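Local coordinates for protein oxaloacetate acetyl hydrolase (Cryphonectria parasitica, PDB 3M0K) that belongs to the phosphoenolpyruvate phosphomutase family of TIM-barrel proteins and holds a manganese ion and an oxalate ion at the C-terminal end of its barrel strands, at residues 48-53 and 92-97; 123-128 and 168-173; 217-222 and 243-248. All coordinates share one frame; numbering follows the deposited sequence.

Contact 1 of 3, residues 48-53 and 92-97; sequences SLYMTG and IADMDT. With MN (manganese (II) ion), chain C; OXL (oxalate ion), chain B.
Strands 49-51 and 92-94 run parallel, their axes 4.6 Å apart at closest approach and inclined by 16°, with Tyr50 level with Ile92 and Met51 level with Ala93. Three backbone bonds join them: Ile92 N donates to Leu49 O, Met51 N to Ile92 O, and Asp94 N to Met51 O, the last almost straight. On the face carrying Tyr50 and Ile92 the two side chains cross at about a right angle, and Tyr50 CD1 rests 3.9 Å from Ile92 CG2. On the other face, Met51 CB meets Ala93 CB at 4.1 Å; Met51 packs on helix 71-82 and Ala93 on Tyr112 of helix 102-114. The tyrosine ring reaches forward along the strands because its CG stands anti to the backbone N (chi1 168°). Tyr50 OH thereby comes 3.2 Å from O4 of the oxalate and is hydrogen-bonded to His121, while Thr52 N lies over one face of the ring, toward its rim.

Past the strand ends the chemistry turns polar. Asp94 OD2 binds the manganese at 2.1 Å, and the oxalate chelates the same ion through O1 and O2, with two waters beside them. The other carboxylate oxygen, Asp94 OD1, accepts from Asp96 N at 2.7 Å, closing an Asx turn, the donor coming from above the carboxylate plane, 41° out of it; OD1 also lies 2.7 Å from the metal-bound water 1, which probably donates to it. Thr52, the N-cap of helix 53-61, donates from OG1 to oxalate O3 at an unusually short 2.5 Å. Asp94 is thus fixed through both oxygens, one on the metal and one in the turn. The anionic ligand is held between the cation and the N-terminal end of a helix, whose dipole probably adds to the attraction.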
loop_
_atom_site.group_PDB
_atom_site.type_symbol
_atom_site.label_atom_id
_atom_site.label_comp_id
_atom_site.label_asym_id
_atom_site.label_seq_id
_atom_site.Cartn_x
_atom_site.Cartn_y
_atom_site.Cartn_z
ATOM N N SER A 48 1.433 13.050 23.962
ATOM C CA SER A 48 1.252 13.303 22.547
ATOM C C SER A 48 2.505 12.840 21.841
ATOM O O SER A 48 3.597 12.882 22.414
ATOM C CB SER A 48 1.028 14.787 22.273
ATOM O OG SER A 48 0.780 15.001 20.884
ATOM N N LEU A 49 2.337 12.384 20.607
ATOM C CA LEU A 49 3.440 11.872 19.800
ATOM C C LEU A 49 3.581 12.718 18.548
ATOM O O LEU A 49 2.630 13.366 18.116
ATOM C CB LEU A 49 3.182 10.419 19.393
ATOM C CG LEU A 49 3.605 9.301 20.364
ATOM C CD1 LEU A 49 2.963 9.468 21.712
ATOM C CD2 LEU A 49 3.230 7.955 19.771
ATOM N N TYR A 50 4.772 12.703 17.968
ATOM C CA TYR A 50 5.012 13.381 16.717
ATOM C C TYR A 50 5.554 12.398 15.688
ATOM O O TYR A 50 6.501 11.670 15.961
ATOM C CB TYR A 50 6.005 14.523 16.921
ATOM C CG TYR A 50 6.503 15.080 15.609
ATOM C CD1 TYR A 50 5.631 15.691 14.719
ATOM C CD2 TYR A 50 7.839 14.980 15.249
ATOM C CE1 TYR A 50 6.072 16.192 13.511
ATOM C CE2 TYR A 50 8.284 15.482 14.038
ATOM C CZ TYR A 50 7.397 16.084 13.176
ATOM O OH TYR A 50 7.855 16.583 11.992
ATOM N N MET A 51 4.950 12.360 14.506
ATOM C CA MET A 51 5.493 11.500 13.461
ATOM C C MET A 51 6.364 12.314 12.536
ATOM O O MET A 51 5.866 13.165 11.807
ATOM C CB MET A 51 4.394 10.818 12.643
ATOM C CG MET A 51 4.960 9.793 11.653
ATOM S SD MET A 51 3.729 9.160 10.497
ATOM C CE MET A 51 3.910 10.382 9.190
ATOM N N THR A 52 7.668 12.049 12.577
ATOM C CA THR A 52 8.628 12.712 11.717
ATOM C C THR A 52 8.547 12.225 10.272
ATOM O O THR A 52 8.436 11.017 10.009
ATOM C CB THR A 52 10.069 12.480 12.242
ATOM O OG1 THR A 52 11.015 12.778 11.215
ATOM C CG2 THR A 52 10.274 11.040 12.651
ATOM N N GLY A 53 8.599 13.171 9.343
ATOM C CA GLY A 53 8.690 12.858 7.928
ATOM C C GLY A 53 10.043 12.270 7.573
ATOM O O GLY A 53 10.123 11.300 6.824
ATOM N N ILE A 92 0.583 14.220 16.260
ATOM C CA ILE A 92 0.871 15.283 15.310
ATOM C C ILE A 92 1.781 14.692 14.246
ATOM O O ILE A 92 2.808 14.091 14.565
ATOM C CB ILE A 92 1.610 16.449 15.992
ATOM C CG1 ILE A 92 0.694 17.176 16.975
ATOM C CG2 ILE A 92 2.151 17.422 14.957
ATOM C CD1 ILE A 92 1.431 18.220 17.846
ATOM N N ALA A 93 1.419 14.862 12.984
ATOM C CA ALA A 93 2.212 14.273 11.921
ATOM C C ALA A 93 2.687 15.326 10.935
ATOM O O ALA A 93 1.944 16.233 10.583
ATOM C CB ALA A 93 1.402 13.189 11.198
ATOM N N ASP A 94 3.938 15.204 10.513
ATOM C CA ASP A 94 4.472 15.971 9.400
ATOM C C ASP A 94 3.541 15.760 8.215
ATOM O O ASP A 94 3.146 14.637 7.930
ATOM C CB ASP A 94 5.841 15.387 9.069
ATOM C CG ASP A 94 6.645 16.232 8.124
ATOM O OD1 ASP A 94 6.148 17.238 7.575
ATOM O OD2 ASP A 94 7.819 15.858 7.927
ATOM N N MET A 95 3.173 16.842 7.534
ATOM C CA MET A 95 2.497 16.705 6.252
ATOM C C MET A 95 3.243 17.480 5.177
ATOM O O MET A 95 2.699 17.770 4.123
ATOM C CB MET A 95 1.013 17.104 6.318
ATOM C CG MET A 95 0.708 18.585 6.574
ATOM S SD MET A 95 -1.073 18.910 6.319
ATOM C CE MET A 95 -1.165 19.002 4.556
ATOM N N ASP A 96 4.494 17.823 5.468
ATOM C CA ASP A 96 5.356 18.424 4.468
ATOM C C ASP A 96 4.690 19.607 3.783
ATOM O O ASP A 96 4.232 20.532 4.457
ATOM C CB ASP A 96 5.786 17.354 3.466
ATOM C CG ASP A 96 6.680 16.317 4.105
ATOM O OD1 ASP A 96 7.864 16.633 4.339
ATOM O OD2 ASP A 96 6.194 15.202 4.383
ATOM N N THR A 97 4.642 19.587 2.455
ATOM C CA THR A 97 4.016 20.680 1.719
ATOM C C THR A 97 2.590 20.361 1.285
ATOM O O THR A 97 1.952 21.153 0.596
ATOM C CB THR A 97 4.840 21.069 0.483
ATOM O OG1 THR A 97 4.952 19.934 -0.378
ATOM C CG2 THR A 97 6.229 21.531 0.894
HETATM MN MN MN C . 9.702 16.879 7.734
HETATM C C1 OXL B . 10.788 15.962 10.415
HETATM C C2 OXL B . 10.455 17.433 10.638
HETATM O O1 OXL B . 10.601 15.463 9.360
HETATM O O2 OXL B . 10.018 18.073 9.749
HETATM O O3 OXL B . 11.328 15.216 11.461
HETATM O O4 OXL B . 10.669 18.019 11.890
HETATM O O HOH W 1 8.344 18.581 6.918
HETATM O O HOH W 2 11.501 17.716 6.703
#

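Contact 2 of 3, residues 123-128 and 168-173; sequences EDQILT and RTDALQ. With OXL (oxalate ion), chain B.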
loop_
_atom_site.group_PDB
_atom_site.type_symbol
_atom_site.label_atom_id
_atom_site.label_comp_id
_atom_site.label_asym_id
_atom_site.label_seq_id
_atom_site.Cartn_x
_atom_site.Cartn_y
_atom_site.Cartn_z
ATOM N N GLU A 123 4.190 23.252 5.496
ATOM C CA GLU A 123 5.291 24.193 5.330
ATOM C C GLU A 123 5.261 24.936 4.006
ATOM O O GLU A 123 4.467 24.630 3.111
ATOM C CB GLU A 123 6.638 23.482 5.511
ATOM C CG GLU A 123 6.930 22.464 4.412
ATOM C CD GLU A 123 7.935 21.397 4.835
ATOM O OE1 GLU A 123 7.835 20.885 5.975
ATOM O OE2 GLU A 123 8.819 21.062 4.013
ATOM N N ASP A 124 6.131 25.934 3.903
ATOM C CA ASP A 124 6.193 26.775 2.721
ATOM C C ASP A 124 7.373 26.454 1.800
ATOM O O ASP A 124 7.724 27.249 0.942
ATOM C CB ASP A 124 6.211 28.251 3.120
ATOM C CG ASP A 124 7.352 28.588 4.054
ATOM O OD1 ASP A 124 8.048 27.658 4.510
ATOM O OD2 ASP A 124 7.549 29.787 4.343
ATOM N N GLN A 125 7.980 25.282 1.967
ATOM C CA GLN A 125 9.047 24.877 1.062
ATOM C C GLN A 125 8.505 24.597 -0.330
ATOM O O GLN A 125 7.332 24.257 -0.492
ATOM C CB GLN A 125 9.763 23.633 1.589
ATOM C CG GLN A 125 10.521 23.868 2.868
ATOM C CD GLN A 125 11.505 22.758 3.160
ATOM O OE1 GLN A 125 11.605 22.288 4.289
ATOM N NE2 GLN A 125 12.227 22.321 2.136
ATOM N N ILE A 126 9.359 24.727 -1.340
ATOM C CA ILE A 126 8.971 24.326 -2.677
ATOM C C ILE A 126 8.725 22.827 -2.635
ATOM O O ILE A 126 9.286 22.125 -1.791
ATOM C CB ILE A 126 10.038 24.677 -3.725
ATOM C CG1 ILE A 126 11.341 23.933 -3.437
ATOM C CG2 ILE A 126 10.288 26.180 -3.746
ATOM C CD1 ILE A 126 12.340 24.035 -4.565
ATOM N N LEU A 127 7.863 22.342 -3.519
ATOM C CA LEU A 127 7.457 20.940 -3.487
ATOM C C LEU A 127 8.654 19.991 -3.433
ATOM O O LEU A 127 8.638 18.995 -2.706
ATOM C CB LEU A 127 6.545 20.611 -4.671
ATOM C CG LEU A 127 5.184 21.312 -4.622
ATOM C CD1 LEU A 127 4.344 20.971 -5.844
ATOM C CD2 LEU A 127 4.446 20.953 -3.336
ATOM N N THR A 128 9.691 20.303 -4.198
ATOM C CA THR A 128 10.932 19.546 -4.120
ATOM C C THR A 128 11.691 19.973 -2.864
ATOM O O THR A 128 12.761 20.579 -2.940
ATOM C CB THR A 128 11.789 19.755 -5.375
ATOM O OG1 THR A 128 12.098 21.147 -5.516
ATOM C CG2 THR A 128 11.030 19.294 -6.610
ATOM N N ARG A 168 3.921 25.881 9.291
ATOM C CA ARG A 168 5.370 25.888 9.435
ATOM C C ARG A 168 5.996 26.794 8.395
ATOM O O ARG A 168 5.591 26.788 7.244
ATOM C CB ARG A 168 5.925 24.468 9.317
ATOM C CG ARG A 168 7.421 24.427 9.057
ATOM C CD ARG A 168 7.939 22.999 9.089
ATOM N NE ARG A 168 9.221 22.890 8.402
ATOM C CZ ARG A 168 10.011 21.823 8.473
ATOM N NH1 ARG A 168 9.662 20.780 9.220
ATOM N NH2 ARG A 168 11.154 21.804 7.805
ATOM N N THR A 169 6.963 27.605 8.805
ATOM C CA THR A 169 7.717 28.370 7.829
ATOM C C THR A 169 9.188 28.019 7.896
ATOM O O THR A 169 9.786 27.994 8.973
ATOM C CB THR A 169 7.534 29.903 7.955
ATOM O OG1 THR A 169 8.323 30.539 6.944
ATOM C CG2 THR A 169 7.974 30.414 9.319
ATOM N N ASP A 170 9.743 27.740 6.722
ATOM C CA ASP A 170 11.161 27.468 6.535
ATOM C C ASP A 170 11.862 28.673 5.920
ATOM O O ASP A 170 12.932 28.537 5.320
ATOM C CB ASP A 170 11.313 26.267 5.614
ATOM C CG ASP A 170 10.969 24.973 6.306
ATOM O OD1 ASP A 170 11.782 24.523 7.131
ATOM O OD2 ASP A 170 9.888 24.411 6.037
ATOM N N ALA A 171 11.259 29.852 6.073
ATOM C CA ALA A 171 11.734 31.035 5.363
ATOM C C ALA A 171 12.927 31.720 6.023
ATOM O O ALA A 171 13.564 32.573 5.404
ATOM C CB ALA A 171 10.601 32.033 5.188
ATOM N N LEU A 172 13.221 31.364 7.268
ATOM C CA LEU A 172 14.256 32.068 8.026
ATOM C C LEU A 172 15.564 32.086 7.249
ATOM O O LEU A 172 16.152 33.145 7.020
ATOM C CB LEU A 172 14.460 31.419 9.395
ATOM C CG LEU A 172 15.456 32.088 10.344
ATOM C CD1 LEU A 172 15.062 33.541 10.595
ATOM C CD2 LEU A 172 15.547 31.319 11.651
ATOM N N GLN A 173 15.998 30.903 6.834
ATOM C CA GLN A 173 17.252 30.730 6.116
ATOM C C GLN A 173 17.410 31.739 4.978
ATOM O O GLN A 173 18.378 32.496 4.943
ATOM C CB GLN A 173 17.316 29.305 5.566
ATOM C CG GLN A 173 18.685 28.821 5.143
ATOM C CD GLN A 173 18.658 27.355 4.762
ATOM O OE1 GLN A 173 18.167 26.516 5.519
ATOM N NE2 GLN A 173 19.170 27.041 3.578
HETATM C C1 OXL B . 10.788 15.962 10.415
HETATM C C2 OXL B . 10.455 17.433 10.638
HETATM O O1 OXL B . 10.601 15.463 9.360
HETATM O O2 OXL B . 10.018 18.073 9.749
HETATM O O3 OXL B . 11.328 15.216 11.461
HETATM O O4 OXL B . 10.669 18.019 11.890
#
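The guanidinium of Arg168 has Glu123 OE1 over the centre of one face, 3.4 Å above the plane, while the carboxylate of Asp170 and the oxalate lie at its edge. Glu123 and Arg168 run side by side in the same direction, their flat ends 31° apart. No N-H of the arginine points at the glutamate oxygen, making this salt bridge one of charge alone. Asp170 is gripped side-on instead: NE of Arg168 donates to Asp170 OD2 and NH2 to Asp170 OD1, each at 2.9 Å. Lys137 adds a second positive partner at OD1. The remaining terminal nitrogen, Arg168 NH1, donates to oxalate O2 at 2.8 Å. An extended chain from CG to NE carries the group to the ligand, and the two-pronged grip of Asp170 fixes its rotation.

Asp124 binds the turn that follows the arginine. Its CG sits between the backbone N and the carbonyl carbon (chi1 57°), bringing both oxygens across to the 168-173 segment. Asp124 OD1 offers its syn lone pair to Asp170 N, 2.8 Å away in a nearly linear bond. Asp124 OD2 receives the hydroxyl of Thr169 at 2.8 Å from OG1, on the syn side but 32° out of the carboxylate plane. The same threonine OG1 accepts from Ala171 N, an ST turn, and Arg183 forms a salt bridge with Asp124 OD2.

Strand 164-169 delivers Arg168 and Thr169 to the C-terminal end of the barrel strands, between strands 119-122 and 194-197, whereas the 123-128 segment is loop leading on from strand 119-122. Helix 177-190 packs on Thr169 and Ala171, and Tyr145 of helix 142-158 touches Asp124.

Contact 3 of 3, residues 217-222 and 243-248; sequences PLLLNS and IMIFSF. With OXL (oxalate ion), chain B.
Leu219 lays its branched end obliquely over Ile243, with Leu219 CD1 3.6 Å from Ile243 CG2, and turns its other methyl, CD2, to Ile245 CD1 at 3.9 Å. Farther along the same face of the sheet, the Asn221 side chain crosses Ile245, whose CG1 is 3.4 Å from Asn221 OD1. With CG1 of Ile245 between its backbone N and carbonyl carbon (chi1 72°), that branch is turned toward the neighbouring strand. Apolar packing here gives way to polar atoms: Ser247 OG lies 2.6 Å from Asn221 OD1 and equally 2.6 Å from oxalate O4. This hydroxyl is thus placed between the amide oxygen and the ligand. The amide nitrogen of Asn221 is bonded to Glu198, which orients the side chain beside the ligand.

On the reverse face, Leu220 and Met244 lie side by side, pointing the same way. The straight methionine chain carries its CE methyl to 3.7 Å from Leu220 CD2, and Ser222 CB also approaches this methyl. Beyond it, Ser222 OG sits obliquely to the ring of Phe246, 3.8 Å from CD1. Between the two faces the strands run parallel in register, joined by backbone bonds that alternate in direction from Ile243 N with Leu218 O to Ser247 N with Ser222 O. Water 3 donates to Ser222 O and receives a weak bond from Phe248 N.

Strand 219-222, helix 233-239 and strand 243-246 form a beta-alpha-beta unit of the barrel. Helix 233-239 packs on the face bearing Leu220 and Met244, touching both through Ala236, and strand 27-32 flanks strand 243-246 on its other side. Phe246 also meets Leu265 of a neighbouring subunit.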
loop_
_atom_site.group_PDB
_atom_site.type_symbol
_atom_site.label_atom_id
_atom_site.label_comp_id
_atom_site.label_asym_id
_atom_site.label_seq_id
_atom_site.Cartn_x
_atom_site.Cartn_y
_atom_site.Cartn_z
ATOM N N PRO A 217 -0.512 30.247 19.742
ATOM C CA PRO A 217 0.476 29.259 20.212
ATOM C C PRO A 217 1.540 28.951 19.170
ATOM O O PRO A 217 1.248 28.908 17.972
ATOM C CB PRO A 217 -0.353 27.996 20.470
ATOM C CG PRO A 217 -1.793 28.349 20.170
ATOM C CD PRO A 217 -1.819 29.652 19.429
ATOM N N LEU A 218 2.772 28.753 19.631
ATOM C CA LEU A 218 3.838 28.273 18.763
ATOM C C LEU A 218 4.286 26.872 19.162
ATOM O O LEU A 218 4.107 26.425 20.302
ATOM C CB LEU A 218 5.054 29.211 18.800
ATOM C CG LEU A 218 4.894 30.659 18.331
ATOM C CD1 LEU A 218 6.249 31.222 17.972
ATOM C CD2 LEU A 218 3.961 30.746 17.132
ATOM N N LEU A 219 4.903 26.202 18.204
ATOM C CA LEU A 219 5.473 24.885 18.406
ATOM C C LEU A 219 6.967 24.987 18.104
ATOM O O LEU A 219 7.368 25.580 17.100
ATOM C CB LEU A 219 4.781 23.904 17.454
ATOM C CG LEU A 219 5.268 22.459 17.367
ATOM C CD1 LEU A 219 4.159 21.628 16.747
ATOM C CD2 LEU A 219 6.547 22.313 16.553
ATOM N N LEU A 220 7.781 24.437 19.000
ATOM C CA LEU A 220 9.226 24.467 18.868
ATOM C C LEU A 220 9.664 23.113 18.322
ATOM O O LEU A 220 9.316 22.085 18.889
ATOM C CB LEU A 220 9.859 24.718 20.243
ATOM C CG LEU A 220 11.387 24.655 20.318
ATOM C CD1 LEU A 220 12.014 25.678 19.380
ATOM C CD2 LEU A 220 11.839 24.873 21.753
ATOM N N ASN A 221 10.380 23.111 17.202
ATOM C CA ASN A 221 10.907 21.860 16.659
ATOM C C ASN A 221 12.361 21.653 17.054
ATOM O O ASN A 221 13.260 22.280 16.488
ATOM C CB ASN A 221 10.787 21.820 15.139
ATOM C CG ASN A 221 11.475 20.599 14.540
ATOM O OD1 ASN A 221 11.504 19.537 15.157
ATOM N ND2 ASN A 221 12.066 20.758 13.361
ATOM N N SER A 222 12.587 20.776 18.024
ATOM C CA SER A 222 13.931 20.445 18.471
ATOM C C SER A 222 14.508 19.342 17.586
ATOM O O SER A 222 13.947 18.256 17.510
ATOM C CB SER A 222 13.878 19.980 19.929
ATOM O OG SER A 222 15.154 19.560 20.392
ATOM N N ILE A 243 3.777 23.791 22.206
ATOM C CA ILE A 243 4.102 22.431 21.794
ATOM C C ILE A 243 5.595 22.356 21.524
ATOM O O ILE A 243 6.193 23.312 21.038
ATOM C CB ILE A 243 3.328 22.019 20.522
ATOM C CG1 ILE A 243 1.826 22.294 20.703
ATOM C CG2 ILE A 243 3.600 20.550 20.186
ATOM C CD1 ILE A 243 0.976 22.043 19.456
ATOM N N MET A 244 6.206 21.223 21.840
ATOM C CA MET A 244 7.599 21.030 21.489
ATOM C C MET A 244 7.748 19.633 20.932
ATOM O O MET A 244 7.419 18.663 21.603
ATOM C CB MET A 244 8.482 21.184 22.723
ATOM C CG MET A 244 9.970 21.175 22.426
ATOM S SD MET A 244 10.883 21.570 23.928
ATOM C CE MET A 244 12.560 21.571 23.326
ATOM N N ILE A 245 8.226 19.533 19.704
ATOM C CA ILE A 245 8.431 18.217 19.117
ATOM C C ILE A 245 9.914 17.887 19.037
ATOM O O ILE A 245 10.768 18.770 18.927
ATOM C CB ILE A 245 7.772 18.096 17.743
ATOM C CG1 ILE A 245 8.547 18.902 16.705
ATOM C CG2 ILE A 245 6.313 18.546 17.824
ATOM C CD1 ILE A 245 7.896 18.901 15.340
ATOM N N PHE A 246 10.217 16.601 19.099
ATOM C CA PHE A 246 11.597 16.157 19.115
ATOM C C PHE A 246 11.817 15.261 17.912
ATOM O O PHE A 246 11.713 14.045 17.997
ATOM C CB PHE A 246 11.906 15.459 20.438
ATOM C CG PHE A 246 11.876 16.392 21.618
ATOM C CD1 PHE A 246 13.047 16.916 22.126
ATOM C CD2 PHE A 246 10.670 16.770 22.191
ATOM C CE1 PHE A 246 13.026 17.787 23.197
ATOM C CE2 PHE A 246 10.643 17.644 23.270
ATOM C CZ PHE A 246 11.824 18.149 23.770
ATOM N N SER A 247 12.117 15.907 16.790
ATOM C CA SER A 247 12.181 15.276 15.477
ATOM C C SER A 247 12.929 13.959 15.408
ATOM O O SER A 247 12.411 12.969 14.892
ATOM C CB SER A 247 12.834 16.244 14.499
ATOM O OG SER A 247 11.874 17.159 14.048
ATOM N N PHE A 248 14.161 13.962 15.902
ATOM C CA PHE A 248 15.044 12.812 15.737
ATOM C C PHE A 248 15.278 12.068 17.044
ATOM O O PHE A 248 16.266 11.351 17.188
ATOM C CB PHE A 248 16.387 13.248 15.130
ATOM C CG PHE A 248 16.319 13.581 13.665
ATOM C CD1 PHE A 248 16.805 12.695 12.720
ATOM C CD2 PHE A 248 15.781 14.786 13.229
ATOM C CE1 PHE A 248 16.756 12.999 11.365
ATOM C CE2 PHE A 248 15.722 15.093 11.875
ATOM C CZ PHE A 248 16.210 14.197 10.942
HETATM C C1 OXL B . 10.788 15.962 10.415
HETATM C C2 OXL B . 10.455 17.433 10.638
HETATM O O1 OXL B . 10.601 15.463 9.360
HETATM O O2 OXL B . 10.018 18.073 9.749
HETATM O O3 OXL B . 11.328 15.216 11.461
HETATM O O4 OXL B . 10.669 18.019 11.890
HETATM O O HOH W 3 14.949 15.730 18.675
#

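Contacts 1, 2 and 3 follow one another along the chain, each closing before the next opens, and all draw on the same parallel barrel sheet. Strand 27-32 separates the strand pair of contact 3 from that of contact 1, and contact 2 joins the loop after strand 119-122, the neighbour of 91-94, to the end of strand 164-169. The centres of contacts 1 and 3 are about 10 Å apart, and that of contact 2 is about 15 and 16 Å from them. Contact 1 touches both others, through Asp96 and Glu123 toward contact 2 and through Tyr50 and Ile245 toward contact 3. Contacts 2 and 3 do not touch; the barrel brings the strand ends together round one pocket, where all three reach the oxalate.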